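Local coordinates for hypothetical protein Cgl1923 (Corynebacterium glutamicum ATCC 13032, PDB 2P90), which is of unknown function but belongs to the PAC2 family, whose namesake is a proteasome assembly chaperone, and may have a proteasome-related role, at residues P146-T151 against R257-L262. Residues are numbered along the deposited sequence; the frame is centred on the assembly and turned at random.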
loop_
_atom_site.group_PDB
_atom_site.type_symbol
_atom_site.label_atom_id
_atom_site.label_comp_id
_atom_site.label_asym_id
_atom_site.label_seq_id
_atom_site.Cartn_x
_atom_site.Cartn_y
_atom_site.Cartn_z
ATOM N N PRO B 146 32.893 1.860 0.653
ATOM C CA PRO B 146 33.353 0.526 0.225
ATOM C C PRO B 146 33.275 -0.563 1.296
ATOM O O PRO B 146 33.372 -0.258 2.484
ATOM C CB PRO B 146 34.821 0.777 -0.144
ATOM C CG PRO B 146 35.244 1.970 0.709
ATOM C CD PRO B 146 33.998 2.692 1.176
ATOM N N HIS B 147 33.157 -1.825 0.879
ATOM C CA HIS B 147 33.254 -2.940 1.829
ATOM C C HIS B 147 34.639 -3.079 2.446
ATOM O O HIS B 147 34.822 -3.823 3.431
ATOM C CB HIS B 147 32.814 -4.288 1.191
ATOM C CG HIS B 147 33.801 -4.863 0.223
ATOM N ND1 HIS B 147 33.814 -4.523 -1.113
ATOM C CD2 HIS B 147 34.793 -5.774 0.391
ATOM C CE1 HIS B 147 34.781 -5.188 -1.724
ATOM N NE2 HIS B 147 35.390 -5.952 -0.833
ATOM N N THR B 148 35.613 -2.372 1.862
ATOM C CA THR B 148 37.032 -2.480 2.246
ATOM C C THR B 148 37.450 -1.477 3.329
ATOM O O THR B 148 38.626 -1.354 3.642
ATOM C CB THR B 148 37.954 -2.313 1.013
ATOM O OG1 THR B 148 37.553 -1.145 0.292
ATOM C CG2 THR B 148 37.875 -3.556 0.049
ATOM N N ARG B 149 36.486 -0.759 3.896
ATOM C CA ARG B 149 36.757 0.241 4.938
ATOM C C ARG B 149 35.826 0.005 6.139
ATOM O O ARG B 149 34.727 -0.524 5.957
ATOM C CB ARG B 149 36.568 1.654 4.374
ATOM C CG ARG B 149 37.625 2.057 3.368
ATOM C CD ARG B 149 38.969 2.226 4.076
ATOM N NE ARG B 149 40.002 2.752 3.193
ATOM C CZ ARG B 149 40.801 2.007 2.423
ATOM N NH1 ARG B 149 40.712 0.670 2.392
ATOM N NH2 ARG B 149 41.696 2.618 1.663
ATOM N N PRO B 150 36.254 0.398 7.361
ATOM C CA PRO B 150 35.366 0.191 8.530
ATOM C C PRO B 150 33.959 0.768 8.303
ATOM O O PRO B 150 33.802 1.757 7.569
ATOM C CB PRO B 150 36.072 0.934 9.672
ATOM C CG PRO B 150 37.529 1.073 9.238
ATOM C CD PRO B 150 37.533 1.060 7.720
ATOM N N THR B 151 32.953 0.121 8.910
ATOM C CA THR B 151 31.554 0.581 8.862
ATOM C C THR B 151 31.285 1.790 9.770
ATOM O O THR B 151 31.495 1.754 10.984
ATOM C CB THR B 151 30.552 -0.569 9.144
ATOM O OG1 THR B 151 30.675 -1.564 8.123
ATOM C CG2 THR B 151 29.121 -0.062 9.123
ATOM N N ARG B 257 38.055 -0.985 -9.668
ATOM C CA ARG B 257 38.134 0.411 -10.015
ATOM C C ARG B 257 37.094 1.188 -9.208
ATOM O O ARG B 257 37.397 2.223 -8.612
ATOM C CB ARG B 257 37.903 0.520 -11.522
ATOM C CG ARG B 257 37.411 1.860 -12.065
ATOM C CD ARG B 257 38.026 2.155 -13.465
ATOM N NE ARG B 257 38.065 0.982 -14.358
ATOM C CZ ARG B 257 39.079 0.107 -14.454
ATOM N NH1 ARG B 257 40.169 0.242 -13.703
ATOM N NH2 ARG B 257 39.000 -0.921 -15.305
ATOM N N VAL B 258 35.883 0.641 -9.159
ATOM C CA VAL B 258 34.776 1.198 -8.396
ATOM C C VAL B 258 35.011 1.197 -6.882
ATOM O O VAL B 258 34.669 2.168 -6.209
ATOM C CB VAL B 258 33.458 0.475 -8.766
ATOM C CG1 VAL B 258 32.325 0.759 -7.725
ATOM C CG2 VAL B 258 33.037 0.870 -10.195
ATOM N N VAL B 259 35.610 0.126 -6.362
ATOM C CA VAL B 259 35.960 0.011 -4.936
ATOM C C VAL B 259 37.058 1.012 -4.518
ATOM O O VAL B 259 36.925 1.696 -3.494
ATOM C CB VAL B 259 36.358 -1.479 -4.556
ATOM C CG1 VAL B 259 36.831 -1.610 -3.092
ATOM C CG2 VAL B 259 35.178 -2.428 -4.838
ATOM N N GLY B 260 38.125 1.094 -5.317
ATOM C CA GLY B 260 39.219 2.049 -5.083
ATOM C C GLY B 260 38.798 3.509 -5.107
ATOM O O GLY B 260 39.284 4.312 -4.316
ATOM N N ALA B 261 37.888 3.863 -6.008
ATOM C CA ALA B 261 37.324 5.218 -6.027
ATOM C C ALA B 261 36.488 5.552 -4.757
ATOM O O ALA B 261 36.570 6.662 -4.227
ATOM C CB ALA B 261 36.522 5.442 -7.290
ATOM N N LEU B 262 35.717 4.590 -4.262
ATOM C CA LEU B 262 35.021 4.747 -2.967
ATOM C C LEU B 262 35.982 4.788 -1.774
ATOM O O LEU B 262 35.705 5.461 -0.767
ATOM C CB LEU B 262 33.962 3.655 -2.749
ATOM C CG LEU B 262 32.790 3.553 -3.745
ATOM C CD1 LEU B 262 32.031 2.184 -3.636
ATOM C CD2 LEU B 262 31.828 4.752 -3.591
#
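P146 lies against L262 and V259 where a type I turn, P146 to R149, meets one side of helix 253-276. The proline ring and the L262 side chain slide past each other in opposite directions, CB of P146 standing 4.0 Å from CB of L262. CG of the same ring rests 3.8 Å from the carbonyl O of L262, so the ring packs on helix backbone as well as on side chains in this closely packed, buried part. The two methyls of V259 diverge. With CG1 anti to the backbone N (chi1 176°), V259 CG1 lies 3.5 Å from T148 OG1 and 3.8 Å from T148 CG2. V259 CG2 makes a looser approach to H147 CE1, 4.2 Å away and oblique to the imidazole. No hydrogen bond joins the two segments; T148 OG1 bonds instead to E263 OE2, on the residue after L262. T148 forms the partly exposed border, and beyond it R149 makes no contact with 257-262. R149 NH1 bonds to T148 O (3.2 Å), lying above that carbonyl plane, and NH2 forms a salt bridge with D267 further along the helix. H147 is held by Y204 through ND1 and meets the H242 ring. The turn, in the loop joining strands 134-143 and 153-157, packs on helix 253-276, while helix 232-250 touches both H147 and V259.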